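Local coordinates for protein CbsA (Xanthomonas oryzae pv. oryzae, PDB 5XYH) that probably hydrolyses cellulose as a family 6 glycoside hydrolase, an exoglucanase that releases cellobiose from chain ends during attack on the plant cell wall, at residues A[46-51]-A[356-361]; A[229-234]-A[292-297]. All blocks are in the same frame, centred on the assembly; numbering follows the deposited sequence.

Contact 1. Residues A[46-51]-A[356-361]; sequences PTYVWL and AYVWGK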
ATOM      1  N   PRO A  46      -5.845 -12.871  -5.252  1.00 15.27           N
ATOM      2  CA  PRO A  46      -5.004 -12.792  -4.050  1.00 15.19           C
ATOM      3  C   PRO A  46      -5.027 -11.393  -3.459  1.00 13.89           C
ATOM      4  O   PRO A  46      -4.997 -10.403  -4.191  1.00 13.41           O
ATOM      5  CB  PRO A  46      -3.603 -13.140  -4.566  1.00 14.33           C
ATOM      6  CG  PRO A  46      -3.815 -13.879  -5.833  1.00 16.25           C
ATOM      7  CD  PRO A  46      -5.107 -13.371  -6.429  1.00 15.42           C
ATOM      8  N   THR A  47      -5.043 -11.322  -2.124  1.00 14.32           N
ATOM      9  CA  THR A  47      -4.947 -10.070  -1.380  1.00 13.77           C
ATOM     10  C   THR A  47      -3.920 -10.226  -0.266  1.00 13.62           C
ATOM     11  O   THR A  47      -3.729 -11.317   0.269  1.00 13.42           O
ATOM     12  CB  THR A  47      -6.308  -9.636  -0.770  1.00 14.30           C
ATOM     13  OG1 THR A  47      -6.855 -10.715  -0.004  1.00 14.21           O
ATOM     14  CG2 THR A  47      -7.303  -9.236  -1.863  1.00 13.98           C
ATOM     15  N   TYR A  48      -3.244  -9.129   0.073  1.00 13.35           N
ATOM     16  CA  TYR A  48      -2.175  -9.195   1.060  1.00 12.74           C
ATOM     17  C   TYR A  48      -2.745  -9.231   2.478  1.00 13.53           C
ATOM     18  O   TYR A  48      -3.804  -8.664   2.762  1.00 13.12           O
ATOM     19  CB  TYR A  48      -1.211  -8.014   0.871  1.00 13.24           C
ATOM     20  CG  TYR A  48      -0.106  -8.365  -0.099  1.00 13.45           C
ATOM     21  CD1 TYR A  48      -0.416  -8.821  -1.373  1.00 14.30           C
ATOM     22  CD2 TYR A  48       1.247  -8.286   0.265  1.00 13.46           C
ATOM     23  CE1 TYR A  48       0.565  -9.181  -2.270  1.00 13.84           C
ATOM     24  CE2 TYR A  48       2.244  -8.646  -0.640  1.00 13.68           C
ATOM     25  CZ  TYR A  48       1.884  -9.095  -1.899  1.00 14.16           C
ATOM     26  OH  TYR A  48       2.820  -9.478  -2.829  1.00 15.41           O
ATOM     27  N   VAL A  49      -2.042  -9.940   3.364  1.00 13.24           N
ATOM     28  CA  VAL A  49      -2.443 -10.096   4.765  1.00 13.02           C
ATOM     29  C   VAL A  49      -1.674  -9.093   5.617  1.00 12.83           C
ATOM     30  O   VAL A  49      -0.448  -9.178   5.722  1.00 12.81           O
ATOM     31  CB  VAL A  49      -2.174 -11.524   5.264  1.00 13.14           C
ATOM     32  CG1 VAL A  49      -2.409 -11.597   6.766  1.00 13.73           C
ATOM     33  CG2 VAL A  49      -3.028 -12.534   4.510  1.00 13.63           C
ATOM     34  N   TRP A  50      -2.386  -8.171   6.267  1.00 12.27           N
ATOM     35  CA  TRP A  50      -1.749  -7.134   7.076  1.00 13.25           C
ATOM     36  C   TRP A  50      -1.474  -7.679   8.469  1.00 13.73           C
ATOM     37  O   TRP A  50      -2.409  -8.033   9.195  1.00 13.52           O
ATOM     38  CB  TRP A  50      -2.624  -5.879   7.162  1.00 13.24           C
ATOM     39  CG  TRP A  50      -2.631  -5.143   5.878  1.00 13.59           C
ATOM     40  CD1 TRP A  50      -3.163  -5.577   4.701  1.00 13.42           C
ATOM     41  CD2 TRP A  50      -2.067  -3.851   5.618  1.00 13.62           C
ATOM     42  NE1 TRP A  50      -2.967  -4.639   3.723  1.00 14.05           N
ATOM     43  CE2 TRP A  50      -2.292  -3.570   4.256  1.00 13.62           C
ATOM     44  CE3 TRP A  50      -1.394  -2.907   6.400  1.00 14.40           C
ATOM     45  CZ2 TRP A  50      -1.865  -2.391   3.655  1.00 14.01           C
ATOM     46  CZ3 TRP A  50      -0.978  -1.725   5.803  1.00 14.40           C
ATOM     47  CH2 TRP A  50      -1.215  -1.479   4.445  1.00 13.38           C
ATOM     48  N   LEU A  51      -0.196  -7.766   8.833  1.00 13.08           N
ATOM     49  CA  LEU A  51       0.190  -8.071  10.212  1.00 13.07           C
ATOM     50  C   LEU A  51       0.365  -6.749  10.959  1.00 13.50           C
ATOM     51  O   LEU A  51       1.475  -6.281  11.214  1.00 13.01           O
ATOM     52  CB  LEU A  51       1.462  -8.908  10.241  1.00 12.99           C
ATOM     53  CG  LEU A  51       1.369 -10.250   9.514  1.00 13.90           C
ATOM     54  CD1 LEU A  51       2.730 -10.937   9.478  1.00 12.62           C
ATOM     55  CD2 LEU A  51       0.319 -11.152  10.153  1.00 13.86           C
ATOM     56  N   ALA A 356       5.191  -6.894 -10.408  1.00 13.48           N
ATOM     57  CA  ALA A 356       3.810  -7.353 -10.302  1.00 14.89           C
ATOM     58  C   ALA A 356       2.911  -6.181  -9.939  1.00 13.30           C
ATOM     59  O   ALA A 356       3.363  -5.220  -9.317  1.00 12.00           O
ATOM     60  CB  ALA A 356       3.666  -8.462  -9.246  1.00 14.34           C
ATOM     61  N   TYR A 357       1.655  -6.255 -10.380  1.00 13.26           N
ATOM     62  CA  TYR A 357       0.575  -5.499  -9.749  1.00 13.45           C
ATOM     63  C   TYR A 357       0.007  -6.373  -8.640  1.00 13.06           C
ATOM     64  O   TYR A 357      -0.239  -7.560  -8.861  1.00 12.98           O
ATOM     65  CB  TYR A 357      -0.531  -5.130 -10.740  1.00 12.74           C
ATOM     66  CG  TYR A 357      -0.091  -4.301 -11.935  1.00 13.26           C
ATOM     67  CD1 TYR A 357       0.868  -3.302 -11.814  1.00 14.30           C
ATOM     68  CD2 TYR A 357      -0.649  -4.518 -13.183  1.00 14.99           C
ATOM     69  CE1 TYR A 357       1.273  -2.548 -12.919  1.00 14.20           C
ATOM     70  CE2 TYR A 357      -0.261  -3.777 -14.287  1.00 15.34           C
ATOM     71  CZ  TYR A 357       0.696  -2.794 -14.150  1.00 16.14           C
ATOM     72  OH  TYR A 357       1.072  -2.068 -15.250  1.00 15.98           O
ATOM     73  N   VAL A 358      -0.170  -5.803  -7.442  1.00 12.55           N
ATOM     74  CA  VAL A 358      -0.642  -6.560  -6.288  1.00 12.11           C
ATOM     75  C   VAL A 358      -1.827  -5.813  -5.682  1.00 12.37           C
ATOM     76  O   VAL A 358      -1.990  -4.605  -5.861  1.00 10.95           O
ATOM     77  CB  VAL A 358       0.453  -6.779  -5.214  1.00 12.12           C
ATOM     78  CG1 VAL A 358       1.675  -7.516  -5.794  1.00 13.36           C
ATOM     79  CG2 VAL A 358       0.862  -5.452  -4.579  1.00 11.63           C
ATOM     80  N   TRP A 359      -2.676  -6.553  -4.977  1.00 11.70           N
ATOM     81  CA  TRP A 359      -3.711  -5.922  -4.160  1.00 11.35           C
ATOM     82  C   TRP A 359      -3.143  -5.887  -2.749  1.00 12.72           C
ATOM     83  O   TRP A 359      -3.339  -6.808  -1.951  1.00 13.22           O
ATOM     84  CB  TRP A 359      -5.033  -6.676  -4.245  1.00 12.38           C
ATOM     85  CG  TRP A 359      -5.751  -6.419  -5.519  1.00 11.95           C
ATOM     86  CD1 TRP A 359      -5.274  -5.741  -6.609  1.00 11.87           C
ATOM     87  CD2 TRP A 359      -7.091  -6.799  -5.838  1.00 12.45           C
ATOM     88  NE1 TRP A 359      -6.230  -5.690  -7.582  1.00 12.82           N
ATOM     89  CE2 TRP A 359      -7.354  -6.342  -7.143  1.00 12.95           C
ATOM     90  CE3 TRP A 359      -8.091  -7.498  -5.152  1.00 13.67           C
ATOM     91  CZ2 TRP A 359      -8.586  -6.551  -7.778  1.00 13.07           C
ATOM     92  CZ3 TRP A 359      -9.317  -7.713  -5.787  1.00 13.64           C
ATOM     93  CH2 TRP A 359      -9.551  -7.240  -7.082  1.00 14.30           C
ATOM     94  N   GLY A 360      -2.377  -4.829  -2.473  1.00 12.29           N
ATOM     95  CA  GLY A 360      -1.785  -4.669  -1.155  1.00 12.10           C
ATOM     96  C   GLY A 360      -2.831  -4.523  -0.076  1.00 13.38           C
ATOM     97  O   GLY A 360      -2.767  -5.175   0.966  1.00 13.63           O
ATOM     98  N   LYS A 361      -3.812  -3.668  -0.307  1.00 12.87           N
ATOM     99  CA  LYS A 361      -4.955  -3.562   0.581  1.00 13.18           C
ATOM    100  C   LYS A 361      -6.190  -4.021  -0.176  1.00 13.66           C
ATOM    101  O   LYS A 361      -6.564  -3.407  -1.182  1.00 13.64           O
ATOM    102  CB  LYS A 361      -5.133  -2.134   1.090  1.00 12.92           C
ATOM    103  CG  LYS A 361      -6.417  -1.956   1.888  1.00 14.84           C
ATOM    104  CD  LYS A 361      -6.153  -1.298   3.224  1.00 15.16           C
ATOM    105  CE  LYS A 361      -7.475  -1.034   3.956  1.00 15.62           C
ATOM    106  NZ  LYS A 361      -7.210  -0.434   5.285  1.00 16.68           N
TER
HETATM  107  O   HOH W   1      -2.426  -9.368  -4.519  1.00 13.75           O
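Trp50 brings the NE1 edge of its indole to Gly360. NE1 donates to Gly360 O at 2.8 Å, and the oxygen lies 22° out of the ring plane. The bond is bent, 146° at the hydrogen. Further round the indole, CZ2 meets Lys361 CB at 4.2 Å. Tyr93 packs edge-to-face with Trp50.

The Tyr48 ring passes obliquely beside Val358: CE1 is 3.8 Å from Val358 CB. Its hydroxyl is buried and has no hydrogen-bond partner in the model; Val358 CG1 is 3.7 Å from Tyr48 OH. A water lies at the ring edge, in plane. It donates to Pro46 O and accepts from Trp359 N. Thr47 CG2 meets the Trp359 ring at its edge, 3.8 Å from CE3. The NE1 of Trp359 is bonded to Met344 O.

One direct backbone bond joins the segments, Tyr48 N to Trp359 O at 3.1 Å. This bond and the water link the residues just before strand 49-51 to those just after strand 354-358, and the Trp50 indole reaches across to Gly360. The two strands do not pair as a regular ladder. This is consistent with the seam of the distorted family 6 barrel, where strands 49-51 and 354-358 come near each other without pairing.

Contact 2. Residues A[229-234]-A[292-297]; sequences GFITNT and GFLIDT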
ATOM      1  N   GLY A 229      13.117  -5.347  -3.955  1.00 12.78           N
ATOM      2  CA  GLY A 229      12.610  -4.229  -4.731  1.00 12.39           C
ATOM      3  C   GLY A 229      11.838  -3.270  -3.847  1.00 11.50           C
ATOM      4  O   GLY A 229      12.036  -3.225  -2.626  1.00 11.55           O
ATOM      5  N   PHE A 230      10.950  -2.520  -4.481  1.00 11.00           N
ATOM      6  CA  PHE A 230      10.175  -1.467  -3.844  1.00 11.30           C
ATOM      7  C   PHE A 230       8.710  -1.639  -4.210  1.00 11.59           C
ATOM      8  O   PHE A 230       8.385  -2.285  -5.206  1.00 11.64           O
ATOM      9  CB  PHE A 230      10.668  -0.092  -4.289  1.00 11.57           C
ATOM     10  CG  PHE A 230      12.114   0.159  -3.971  1.00 11.40           C
ATOM     11  CD1 PHE A 230      13.111  -0.207  -4.860  1.00 13.08           C
ATOM     12  CD2 PHE A 230      12.470   0.769  -2.785  1.00 11.53           C
ATOM     13  CE1 PHE A 230      14.444   0.024  -4.571  1.00 12.62           C
ATOM     14  CE2 PHE A 230      13.792   1.004  -2.480  1.00 12.79           C
ATOM     15  CZ  PHE A 230      14.787   0.634  -3.384  1.00 12.81           C
ATOM     16  N   ILE A 231       7.815  -1.047  -3.409  1.00 11.00           N
ATOM     17  CA  ILE A 231       6.393  -1.021  -3.745  1.00 11.05           C
ATOM     18  C   ILE A 231       5.850   0.386  -3.545  1.00 10.94           C
ATOM     19  O   ILE A 231       6.137   1.031  -2.533  1.00 11.00           O
ATOM     20  CB  ILE A 231       5.561  -2.042  -2.924  1.00 10.77           C
ATOM     21  CG1 ILE A 231       4.077  -1.905  -3.271  1.00 10.01           C
ATOM     22  CG2 ILE A 231       5.780  -1.896  -1.414  1.00 11.16           C
ATOM     23  CD1 ILE A 231       3.177  -2.978  -2.675  1.00 10.49           C
ATOM     24  N   THR A 232       5.049   0.851  -4.500  1.00 11.08           N
ATOM     25  CA  THR A 232       4.358   2.131  -4.415  1.00 11.48           C
ATOM     26  C   THR A 232       2.846   1.915  -4.320  1.00 11.66           C
ATOM     27  O   THR A 232       2.325   0.841  -4.646  1.00 11.39           O
ATOM     28  CB  THR A 232       4.672   3.015  -5.629  1.00 12.02           C
ATOM     29  OG1 THR A 232       3.910   2.571  -6.763  1.00 11.51           O
ATOM     30  CG2 THR A 232       6.172   2.978  -5.963  1.00 11.76           C
ATOM     31  N   ASN A 233       2.147   2.950  -3.847  1.00 11.79           N
ATOM     32  CA  ASN A 233       0.685   3.045  -3.821  1.00 11.11           C
ATOM     33  C   ASN A 233       0.030   2.155  -2.776  1.00 11.83           C
ATOM     34  O   ASN A 233      -1.207   2.013  -2.803  1.00  9.82           O
ATOM     35  CB  ASN A 233       0.048   2.738  -5.185  1.00 11.67           C
ATOM     36  CG  ASN A 233      -1.166   3.623  -5.468  1.00 12.03           C
ATOM     37  OD1 ASN A 233      -1.176   4.802  -5.110  1.00 11.99           O
ATOM     38  ND2 ASN A 233      -2.178   3.064  -6.139  1.00 11.16           N
ATOM     39  N   THR A 234       0.800   1.583  -1.843  1.00 11.48           N
ATOM     40  CA  THR A 234       0.235   0.693  -0.834  1.00 11.27           C
ATOM     41  C   THR A 234      -0.911   1.379  -0.109  1.00 11.45           C
ATOM     42  O   THR A 234      -0.726   2.440   0.496  1.00 10.52           O
ATOM     43  CB  THR A 234       1.302   0.269   0.174  1.00 11.52           C
ATOM     44  OG1 THR A 234       2.379  -0.401  -0.503  1.00 10.75           O
ATOM     45  CG2 THR A 234       0.690  -0.696   1.183  1.00 11.81           C
ATOM     46  N   GLY A 292      13.117  -4.629  -8.759  1.00 15.50           N
ATOM     47  CA  GLY A 292      11.773  -4.588  -9.296  1.00 14.14           C
ATOM     48  C   GLY A 292      10.839  -3.722  -8.473  1.00 14.01           C
ATOM     49  O   GLY A 292      11.109  -3.431  -7.303  1.00 13.18           O
ATOM     50  N   PHE A 293       9.742  -3.282  -9.076  1.00 13.09           N
ATOM     51  CA  PHE A 293       8.751  -2.486  -8.364  1.00 12.88           C
ATOM     52  C   PHE A 293       7.402  -3.190  -8.364  1.00 12.92           C
ATOM     53  O   PHE A 293       6.962  -3.716  -9.394  1.00 13.40           O
ATOM     54  CB  PHE A 293       8.617  -1.089  -8.982  1.00 12.55           C
ATOM     55  CG  PHE A 293       9.719  -0.146  -8.578  1.00 13.07           C
ATOM     56  CD1 PHE A 293      11.001  -0.313  -9.074  1.00 13.72           C
ATOM     57  CD2 PHE A 293       9.472   0.907  -7.711  1.00 12.61           C
ATOM     58  CE1 PHE A 293      12.037   0.554  -8.703  1.00 13.73           C
ATOM     59  CE2 PHE A 293      10.496   1.775  -7.339  1.00 12.75           C
ATOM     60  CZ  PHE A 293      11.783   1.595  -7.843  1.00 13.27           C
ATOM     61  N   LEU A 294       6.752  -3.205  -7.199  1.00 11.63           N
ATOM     62  CA  LEU A 294       5.341  -3.540  -7.104  1.00 11.77           C
ATOM     63  C   LEU A 294       4.528  -2.247  -7.093  1.00 11.86           C
ATOM     64  O   LEU A 294       4.998  -1.201  -6.629  1.00 10.92           O
ATOM     65  CB  LEU A 294       5.041  -4.361  -5.844  1.00 11.06           C
ATOM     66  CG  LEU A 294       5.947  -5.566  -5.578  1.00 12.29           C
ATOM     67  CD1 LEU A 294       5.522  -6.327  -4.335  1.00 11.83           C
ATOM     68  CD2 LEU A 294       5.969  -6.493  -6.808  1.00 12.48           C
ATOM     69  N   ILE A 295       3.310  -2.321  -7.632  1.00 11.70           N
ATOM     70  CA  ILE A 295       2.323  -1.255  -7.494  1.00 11.17           C
ATOM     71  C   ILE A 295       1.045  -1.868  -6.936  1.00 11.52           C
ATOM     72  O   ILE A 295       0.562  -2.885  -7.444  1.00 11.93           O
ATOM     73  CB  ILE A 295       2.053  -0.530  -8.824  1.00 11.96           C
ATOM     74  CG1 ILE A 295       3.360   0.114  -9.331  1.00 12.44           C
ATOM     75  CG2 ILE A 295       0.948   0.520  -8.632  1.00 11.91           C
ATOM     76  CD1 ILE A 295       3.297   0.683 -10.755  1.00 13.67           C
ATOM     77  N   ASP A 296       0.526  -1.273  -5.865  1.00 11.11           N
ATOM     78  CA  ASP A 296      -0.752  -1.689  -5.288  1.00 11.44           C
ATOM     79  C   ASP A 296      -1.874  -1.126  -6.151  1.00 11.86           C
ATOM     80  O   ASP A 296      -2.086   0.091  -6.183  1.00 11.60           O
ATOM     81  CB  ASP A 296      -0.868  -1.187  -3.853  1.00 10.94           C
ATOM     82  CG  ASP A 296      -2.113  -1.710  -3.130  1.00 12.08           C
ATOM     83  OD1 ASP A 296      -3.039  -2.263  -3.787  1.00 11.91           O
ATOM     84  OD2 ASP A 296      -2.146  -1.567  -1.886  1.00 12.20           O
ATOM     85  N   THR A 297      -2.594  -2.004  -6.855  1.00 11.39           N
ATOM     86  CA  THR A 297      -3.657  -1.585  -7.759  1.00 11.89           C
ATOM     87  C   THR A 297      -5.035  -1.995  -7.255  1.00 11.93           C
ATOM     88  O   THR A 297      -5.982  -2.076  -8.042  1.00 11.13           O
ATOM     89  CB  THR A 297      -3.421  -2.158  -9.158  1.00 11.40           C
ATOM     90  OG1 THR A 297      -3.402  -3.594  -9.090  1.00 12.14           O
ATOM     91  CG2 THR A 297      -2.086  -1.651  -9.725  1.00 11.68           C
TER
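Phe230 and Phe293 lie side by side on one face of the sheet. Phe230 CB sits over the face of the Phe293 ring, 3.6 Å from CE2, in a CH-pi contact. The ring planes are 28° apart but slid, and overlap little. Thr232 CG2 approaches the edge of the Phe293 ring. Next along the same face, Thr232 OG1 lies 3.6 Å from Ile295 CG1. Ile231 and Leu294 pack on the other face, with Ile231 CG1 3.7 Å from Leu294 CB. With CG1 anti to its backbone N (chi1 177°), Ile231 crosses Leu294 at a slant.

Four backbone bonds hold these pairs in parallel register. The shortest runs from Leu294 N to Phe230 O, 2.7 Å. Past the last strand pair the side chain of Asn233 takes over: ND2 donates to Asp296 O at 3.0 Å, with the oxygen close to the amide plane.

A second shell fixes the groups. Phe282 stacks on Phe230, and helix 271-284 sends Leu278 and Tyr279 against Phe293. Glu271 OE1 pairs with Thr232 OG1. Thr238 N donates to Asn233 OD1. Asp296 OD2 accepts from Ala235 N and OD1 from Gly298 N. The largely apolar strands thus end in a cluster of hydrogen bonds around Asp296: one buried carboxylate gathers backbone N-H groups from the turns after both strands, probably helping to set their shape.

Both contacts belong to the one curled sheet, but to different places in it. Contact 2 is a buried pairing of neighbouring strands; contact 1 is only partly buried and spans strands that do not pair directly. They are joined through neighbouring strands: 292-296 pairs with 354-358. Val358 O probably accepts from Thr297 N at 2.8 Å, and Gly360 N probably donates to Asp296 OD1 at 3.0 Å. The carboxylate of contact 2 may therefore also help place the chain at Gly360. Contact 2 has a continuous backbone ladder and a phenylalanine pair; contact 1 has isolated bonds and a water, and its indole and phenol rings meet backbone and aliphatic groups.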